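Local coordinates for laminin subunit ALPHA-1 (Mus musculus, PDB 2JD4), which forms part of the basement membrane protein laminin-111, its LG4-5 domain pair probably contributing to anchorage at the cell surface, at residues A[42-53]-A[103-114]. The protein carries 4 engineered substitutions. Numbering follows the deposited sequence.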
ATOM      1  N   ARG A  42       0.320  -7.924 -33.030  1.00 28.37           N
ATOM      2  CA  ARG A  42       1.014  -9.142 -33.447  1.00 28.86           C
ATOM      3  C   ARG A  42       2.503  -8.948 -33.735  1.00 29.37           C
ATOM      4  O   ARG A  42       3.342  -9.725 -33.272  1.00 29.63           O
ATOM      5  CB  ARG A  42       0.328  -9.737 -34.679  1.00 28.77           C
ATOM      6  CG  ARG A  42      -1.047 -10.341 -34.391  1.00 28.47           C
ATOM      7  CD  ARG A  42      -1.713 -10.808 -35.672  1.00 32.39           C
ATOM      8  NE  ARG A  42      -2.045  -9.686 -36.547  1.00 33.79           N
ATOM      9  CZ  ARG A  42      -2.600  -9.816 -37.747  1.00 38.89           C
ATOM     10  NH1 ARG A  42      -2.882 -11.023 -38.219  1.00 40.57           N
ATOM     11  NH2 ARG A  42      -2.878  -8.742 -38.473  1.00 37.10           N
ATOM     12  N   LYS A  43       2.834  -7.907 -34.489  1.00 28.89           N
ATOM     13  CA  LYS A  43       4.223  -7.644 -34.841  1.00 29.49           C
ATOM     14  C   LYS A  43       4.793  -6.407 -34.168  1.00 29.93           C
ATOM     15  O   LYS A  43       5.965  -6.083 -34.343  1.00 29.81           O
ATOM     16  CB  LYS A  43       4.352  -7.497 -36.362  1.00 34.78           C
ATOM     17  CG  LYS A  43       4.249  -8.802 -37.138  1.00 37.71           C
ATOM     18  CD  LYS A  43       5.475  -9.676 -36.896  1.00 45.13           C
ATOM     19  CE  LYS A  43       5.409 -10.970 -37.696  1.00 48.62           C
ATOM     20  NZ  LYS A  43       5.359 -10.711 -39.158  1.00 51.92           N
ATOM     21  N   ARG A  44       3.971  -5.712 -33.392  1.00 31.00           N
ATOM     22  CA  ARG A  44       4.444  -4.504 -32.732  1.00 30.53           C
ATOM     23  C   ARG A  44       3.575  -4.103 -31.548  1.00 28.53           C
ATOM     24  O   ARG A  44       2.350  -4.025 -31.659  1.00 26.02           O
ATOM     25  CB  ARG A  44       4.503  -3.358 -33.747  1.00 36.01           C
ATOM     26  CG  ARG A  44       4.916  -2.010 -33.178  1.00 40.32           C
ATOM     27  CD  ARG A  44       5.170  -1.009 -34.296  1.00 48.73           C
ATOM     28  NE  ARG A  44       3.989  -0.779 -35.126  1.00 53.52           N
ATOM     29  CZ  ARG A  44       2.916  -0.100 -34.731  1.00 57.98           C
ATOM     30  NH1 ARG A  44       2.872   0.419 -33.510  1.00 61.32           N
ATOM     31  NH2 ARG A  44       1.888   0.064 -35.554  1.00 57.09           N
ATOM     32  N   LEU A  45       4.222  -3.868 -30.410  1.00 28.96           N
ATOM     33  CA  LEU A  45       3.525  -3.448 -29.198  1.00 26.33           C
ATOM     34  C   LEU A  45       4.291  -2.302 -28.558  1.00 26.34           C
ATOM     35  O   LEU A  45       5.349  -2.509 -27.963  1.00 27.14           O
ATOM     36  CB  LEU A  45       3.411  -4.608 -28.200  1.00 25.84           C
ATOM     37  CG  LEU A  45       2.795  -4.270 -26.831  1.00 26.52           C
ATOM     38  CD1 LEU A  45       1.322  -3.909 -26.995  1.00 21.59           C
ATOM     39  CD2 LEU A  45       2.952  -5.454 -25.880  1.00 24.36           C
ATOM     40  N   GLN A  46       3.772  -1.087 -28.704  1.00 26.34           N
ATOM     41  CA  GLN A  46       4.405   0.081 -28.109  1.00 25.43           C
ATOM     42  C   GLN A  46       3.432   0.717 -27.134  1.00 25.45           C
ATOM     43  O   GLN A  46       2.353   1.167 -27.523  1.00 22.78           O
ATOM     44  CB  GLN A  46       4.794   1.123 -29.161  1.00 26.69           C
ATOM     45  CG  GLN A  46       5.385   2.393 -28.533  1.00 34.76           C
ATOM     46  CD  GLN A  46       5.579   3.533 -29.527  1.00 42.15           C
ATOM     47  OE1 GLN A  46       6.418   3.456 -30.431  1.00 46.77           O
ATOM     48  NE2 GLN A  46       4.798   4.597 -29.365  1.00 38.79           N
ATOM     49  N   VAL A  47       3.818   0.751 -25.868  1.00 24.32           N
ATOM     50  CA  VAL A  47       2.974   1.334 -24.840  1.00 23.01           C
ATOM     51  C   VAL A  47       3.677   2.519 -24.191  1.00 25.45           C
ATOM     52  O   VAL A  47       4.858   2.446 -23.835  1.00 26.19           O
ATOM     53  CB  VAL A  47       2.632   0.302 -23.745  1.00 25.43           C
ATOM     54  CG1 VAL A  47       1.714   0.930 -22.699  1.00 23.96           C
ATOM     55  CG2 VAL A  47       1.968  -0.924 -24.367  1.00 28.59           C
ATOM     56  N   GLN A  48       2.951   3.619 -24.052  1.00 20.37           N
ATOM     57  CA  GLN A  48       3.501   4.806 -23.422  1.00 21.55           C
ATOM     58  C   GLN A  48       2.508   5.254 -22.356  1.00 20.10           C
ATOM     59  O   GLN A  48       1.304   5.316 -22.609  1.00 17.75           O
ATOM     60  CB  GLN A  48       3.709   5.917 -24.454  1.00 22.38           C
ATOM     61  CG  GLN A  48       4.534   7.081 -23.949  1.00 31.71           C
ATOM     62  CD  GLN A  48       4.760   8.136 -25.017  1.00 38.62           C
ATOM     63  OE1 GLN A  48       5.137   7.819 -26.148  1.00 41.75           O
ATOM     64  NE2 GLN A  48       4.536   9.399 -24.663  1.00 38.44           N
ATOM     65  N   LEU A  49       3.017   5.559 -21.166  1.00 20.82           N
ATOM     66  CA  LEU A  49       2.165   5.989 -20.058  1.00 20.07           C
ATOM     67  C   LEU A  49       2.966   6.839 -19.084  1.00 19.75           C
ATOM     68  O   LEU A  49       4.180   6.914 -19.182  1.00 20.99           O
ATOM     69  CB  LEU A  49       1.585   4.762 -19.342  1.00 15.92           C
ATOM     70  CG  LEU A  49       2.548   3.720 -18.764  1.00 20.54           C
ATOM     71  CD1 LEU A  49       3.017   4.162 -17.380  1.00 18.54           C
ATOM     72  CD2 LEU A  49       1.852   2.374 -18.673  1.00 18.41           C
ATOM     73  N   SER A  50       2.279   7.502 -18.160  1.00 21.71           N
ATOM     74  CA  SER A  50       2.952   8.325 -17.155  1.00 22.43           C
ATOM     75  C   SER A  50       2.602   7.713 -15.804  1.00 20.18           C
ATOM     76  O   SER A  50       1.464   7.299 -15.584  1.00 17.08           O
ATOM     77  CB  SER A  50       2.476   9.782 -17.227  1.00 27.51           C
ATOM     78  OG  SER A  50       1.082   9.879 -16.986  1.00 32.58           O
ATOM     79  N   ILE A  51       3.576   7.650 -14.904  1.00 19.76           N
ATOM     80  CA  ILE A  51       3.345   7.045 -13.606  1.00 18.70           C
ATOM     81  C   ILE A  51       4.008   7.812 -12.469  1.00 17.62           C
ATOM     82  O   ILE A  51       5.030   8.468 -12.655  1.00 19.54           O
ATOM     83  CB  ILE A  51       3.841   5.579 -13.624  1.00 19.51           C
ATOM     84  CG1 ILE A  51       3.413   4.847 -12.350  1.00 17.01           C
ATOM     85  CG2 ILE A  51       5.352   5.553 -13.794  1.00 19.99           C
ATOM     86  CD1 ILE A  51       3.568   3.335 -12.447  1.00 22.46           C
ATOM     87  N   ARG A  52       3.392   7.738 -11.294  1.00 15.85           N
ATOM     88  CA  ARG A  52       3.888   8.405 -10.094  1.00 16.57           C
ATOM     89  C   ARG A  52       3.670   7.434  -8.934  1.00 15.98           C
ATOM     90  O   ARG A  52       2.541   7.001  -8.692  1.00 13.20           O
ATOM     91  CB  ARG A  52       3.104   9.691  -9.847  1.00 15.69           C
ATOM     92  CG  ARG A  52       3.509  10.409  -8.587  1.00 19.48           C
ATOM     93  CD  ARG A  52       2.279  10.699  -7.760  1.00 29.33           C
ATOM     94  NE  ARG A  52       1.811  12.053  -7.948  1.00 26.33           N
ATOM     95  CZ  ARG A  52       0.652  12.510  -7.495  1.00 24.91           C
ATOM     96  NH1 ARG A  52      -0.173  11.711  -6.826  1.00 21.72           N
ATOM     97  NH2 ARG A  52       0.328  13.773  -7.707  1.00 19.19           N
ATOM     98  N   THR A  53       4.734   7.116  -8.202  1.00 18.03           N
ATOM     99  CA  THR A  53       4.622   6.142  -7.115  1.00 19.19           C
ATOM    100  C   THR A  53       5.738   6.180  -6.060  1.00 19.02           C
ATOM    101  O   THR A  53       6.817   6.719  -6.292  1.00 16.60           O
ATOM    102  CB  THR A  53       4.592   4.722  -7.718  1.00 19.31           C
ATOM    103  OG1 THR A  53       4.446   3.748  -6.682  1.00 19.81           O
ATOM    104  CG2 THR A  53       5.888   4.455  -8.488  1.00 15.63           C
ATOM    105  N   GLY A 103       8.087   9.384  -6.047  1.00 20.55           N
ATOM    106  CA  GLY A 103       6.888  10.197  -5.913  1.00 23.21           C
ATOM    107  C   GLY A 103       6.731  11.305  -6.940  1.00 23.06           C
ATOM    108  O   GLY A 103       5.861  12.164  -6.804  1.00 22.69           O
ATOM    109  N   LYS A 104       7.579  11.304  -7.961  1.00 23.04           N
ATOM    110  CA  LYS A 104       7.490  12.313  -9.009  1.00 22.71           C
ATOM    111  C   LYS A 104       7.011  11.639 -10.292  1.00 22.51           C
ATOM    112  O   LYS A 104       7.220  10.441 -10.487  1.00 19.65           O
ATOM    113  CB  LYS A 104       8.852  12.974  -9.232  1.00 27.60           C
ATOM    114  CG  LYS A 104       9.336  13.803  -8.043  1.00 32.53           C
ATOM    115  CD  LYS A 104      10.727  14.359  -8.295  1.00 37.87           C
ATOM    116  CE  LYS A 104      11.154  15.318  -7.192  1.00 42.12           C
ATOM    117  NZ  LYS A 104      11.241  14.651  -5.867  1.00 43.88           N
ATOM    118  N   TRP A 105       6.359  12.406 -11.160  1.00 22.70           N
ATOM    119  CA  TRP A 105       5.851  11.859 -12.416  1.00 22.38           C
ATOM    120  C   TRP A 105       6.956  11.441 -13.381  1.00 23.38           C
ATOM    121  O   TRP A 105       7.934  12.163 -13.578  1.00 22.26           O
ATOM    122  CB  TRP A 105       4.942  12.871 -13.115  1.00 21.96           C
ATOM    123  CG  TRP A 105       3.598  13.026 -12.471  1.00 20.26           C
ATOM    124  CD1 TRP A 105       3.198  14.021 -11.616  1.00 23.39           C
ATOM    125  CD2 TRP A 105       2.481  12.144 -12.611  1.00 18.33           C
ATOM    126  NE1 TRP A 105       1.893  13.807 -11.221  1.00 20.58           N
ATOM    127  CE2 TRP A 105       1.432  12.662 -11.817  1.00 18.77           C
ATOM    128  CE3 TRP A 105       2.263  10.961 -13.332  1.00 19.56           C
ATOM    129  CZ2 TRP A 105       0.184  12.037 -11.725  1.00 21.40           C
ATOM    130  CZ3 TRP A 105       1.024  10.340 -13.240  1.00 22.54           C
ATOM    131  CH2 TRP A 105      -0.003  10.882 -12.441  1.00 23.61           C
ATOM    132  N   HIS A 106       6.785  10.270 -13.985  1.00 22.13           N
ATOM    133  CA  HIS A 106       7.743   9.746 -14.953  1.00 22.98           C
ATOM    134  C   HIS A 106       6.994   9.281 -16.197  1.00 22.82           C
ATOM    135  O   HIS A 106       5.836   8.872 -16.115  1.00 26.06           O
ATOM    136  CB  HIS A 106       8.495   8.546 -14.371  1.00 22.16           C
ATOM    137  CG  HIS A 106       9.289   8.860 -13.143  1.00 24.75           C
ATOM    138  ND1 HIS A 106      10.419   9.649 -13.168  1.00 21.85           N
ATOM    139  CD2 HIS A 106       9.117   8.488 -11.852  1.00 22.62           C
ATOM    140  CE1 HIS A 106      10.909   9.749 -11.944  1.00 27.45           C
ATOM    141  NE2 HIS A 106      10.136   9.055 -11.127  1.00 25.00           N
ATOM    142  N   THR A 107       7.648   9.353 -17.349  1.00 20.84           N
ATOM    143  CA  THR A 107       7.042   8.880 -18.583  1.00 20.31           C
ATOM    144  C   THR A 107       7.725   7.545 -18.861  1.00 21.90           C
ATOM    145  O   THR A 107       8.943   7.430 -18.734  1.00 23.70           O
ATOM    146  CB  THR A 107       7.294   9.847 -19.753  1.00 22.34           C
ATOM    147  OG1 THR A 107       8.703   9.964 -19.980  1.00 30.44           O
ATOM    148  CG2 THR A 107       6.718  11.217 -19.435  1.00 18.28           C
ATOM    149  N   VAL A 108       6.940   6.536 -19.215  1.00 19.10           N
ATOM    150  CA  VAL A 108       7.482   5.207 -19.475  1.00 19.74           C
ATOM    151  C   VAL A 108       7.033   4.677 -20.826  1.00 20.89           C
ATOM    152  O   VAL A 108       5.898   4.885 -21.238  1.00 19.44           O
ATOM    153  CB  VAL A 108       7.032   4.214 -18.382  1.00 18.82           C
ATOM    154  CG1 VAL A 108       7.471   2.797 -18.747  1.00 23.12           C
ATOM    155  CG2 VAL A 108       7.626   4.632 -17.030  1.00 18.73           C
ATOM    156  N   LYS A 109       7.938   3.995 -21.517  1.00 20.95           N
ATOM    157  CA  LYS A 109       7.624   3.430 -22.816  1.00 21.83           C
ATOM    158  C   LYS A 109       8.209   2.023 -22.921  1.00 23.44           C
ATOM    159  O   LYS A 109       9.363   1.801 -22.562  1.00 24.97           O
ATOM    160  CB  LYS A 109       8.203   4.316 -23.926  1.00 25.83           C
ATOM    161  CG  LYS A 109       7.855   3.857 -25.335  1.00 36.52           C
ATOM    162  CD  LYS A 109       8.828   4.435 -26.362  1.00 40.75           C
ATOM    163  CE  LYS A 109       8.873   5.952 -26.333  1.00 44.09           C
ATOM    164  NZ  LYS A 109       9.885   6.474 -27.301  1.00 45.86           N
ATOM    165  N   THR A 110       7.405   1.070 -23.383  1.00 22.05           N
ATOM    166  CA  THR A 110       7.875  -0.297 -23.565  1.00 23.60           C
ATOM    167  C   THR A 110       7.635  -0.610 -25.033  1.00 25.71           C
ATOM    168  O   THR A 110       6.550  -0.359 -25.560  1.00 24.79           O
ATOM    169  CB  THR A 110       7.118  -1.316 -22.674  1.00 22.68           C
ATOM    170  OG1 THR A 110       5.729  -1.340 -23.021  1.00 19.82           O
ATOM    171  CG2 THR A 110       7.267  -0.948 -21.201  1.00 23.45           C
ATOM    172  N   GLU A 111       8.646  -1.157 -25.697  1.00 23.31           N
ATOM    173  CA  GLU A 111       8.513  -1.440 -27.114  1.00 22.77           C
ATOM    174  C   GLU A 111       9.015  -2.770 -27.626  1.00 21.38           C
ATOM    175  O   GLU A 111      10.176  -3.118 -27.454  1.00 24.48           O
ATOM    176  CB  GLU A 111       9.202  -0.350 -27.930  1.00 21.33           C
ATOM    177  CG  GLU A 111       8.427   0.932 -28.072  1.00 31.38           C
ATOM    178  CD  GLU A 111       9.124   1.907 -28.994  1.00 35.89           C
ATOM    179  OE1 GLU A 111       9.780   2.843 -28.487  1.00 39.77           O
ATOM    180  OE2 GLU A 111       9.029   1.720 -30.226  1.00 35.80           O
ATOM    181  N   TYR A 112       8.108  -3.497 -28.265  1.00 21.97           N
ATOM    182  CA  TYR A 112       8.410  -4.761 -28.910  1.00 23.46           C
ATOM    183  C   TYR A 112       8.139  -4.442 -30.376  1.00 26.75           C
ATOM    184  O   TYR A 112       7.017  -4.091 -30.739  1.00 26.30           O
ATOM    185  CB  TYR A 112       7.459  -5.864 -28.452  1.00 23.08           C
ATOM    186  CG  TYR A 112       7.160  -6.898 -29.528  1.00 25.57           C
ATOM    187  CD1 TYR A 112       8.190  -7.560 -30.203  1.00 25.82           C
ATOM    188  CD2 TYR A 112       5.844  -7.203 -29.879  1.00 25.99           C
ATOM    189  CE1 TYR A 112       7.911  -8.500 -31.211  1.00 28.14           C
ATOM    190  CE2 TYR A 112       5.553  -8.139 -30.880  1.00 24.75           C
ATOM    191  CZ  TYR A 112       6.590  -8.782 -31.542  1.00 28.33           C
ATOM    192  OH  TYR A 112       6.300  -9.696 -32.534  1.00 26.00           O
ATOM    193  N   ILE A 113       9.161  -4.524 -31.216  1.00 28.64           N
ATOM    194  CA  ILE A 113       8.955  -4.247 -32.628  1.00 32.41           C
ATOM    195  C   ILE A 113       9.899  -5.086 -33.485  1.00 32.82           C
ATOM    196  O   ILE A 113      11.119  -5.042 -33.320  1.00 33.44           O
ATOM    197  CB  ILE A 113       9.122  -2.736 -32.930  1.00 32.25           C
ATOM    198  CG1 ILE A 113       8.735  -2.455 -34.383  1.00 36.39           C
ATOM    199  CG2 ILE A 113      10.541  -2.289 -32.637  1.00 35.03           C
ATOM    200  CD1 ILE A 113       8.649  -0.984 -34.715  1.00 39.72           C
ATOM    201  N   LYS A 114       9.308  -5.877 -34.372  1.00 35.51           N
ATOM    202  CA  LYS A 114      10.051  -6.760 -35.267  1.00 37.64           C
ATOM    203  C   LYS A 114      10.742  -7.886 -34.499  1.00 36.67           C
ATOM    204  O   LYS A 114      10.090  -8.817 -34.017  1.00 39.92           O
ATOM    205  CB  LYS A 114      11.083  -5.958 -36.071  1.00 38.20           C
ATOM    206  CG  LYS A 114      10.501  -4.880 -36.985  1.00 43.00           C
ATOM    207  CD  LYS A 114       9.623  -5.443 -38.101  1.00 45.57           C
ATOM    208  CE  LYS A 114       8.233  -5.839 -37.606  1.00 50.88           C
ATOM    209  NZ  LYS A 114       7.322  -6.276 -38.710  1.00 52.62           N
TER
HETATM  210  O   HOH W   1       7.139   8.220  -8.994  1.00 22.69           O
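V108 lies at the apolar centre, its CB 4.1 Å from L49 CD1 and its CG2 equally near I51 CG2. L49 and I51 continue onto I60 of strand 58-64, so this face looks into the laminin G sandwich. On the same face, T110 OG1 sits 3.6 Å from V47 CB and is hydrogen-bonded to Y61. Antiparallel backbone bonds run from L45–Y112 to I51–H106; V108 N to L49 O, at 2.8 Å and 171°, is nearly straight. Near one end, R52 CB rests 3.7 Å above the centre of the W105 six-membered ring in a CH-pi contact; bends at chi2 and chi3 then carry the guanidinium past NE1, its plane 48° from the ring's, and NH2 bonds Y194 O. At the other end, the Y112 ring packs by CD2 on L45 CB, carries K43 O over one face and meets R42 O at its edge, with OH 3.0 Å from that oxygen. With an alanine here the ring's place would probably become a gap beside L45, L138 and the magnesium ligand L87. The paired strands thus present a mainly apolar face to the sandwich interior and polar residues R44, Q46, Q48 and K109 on the other.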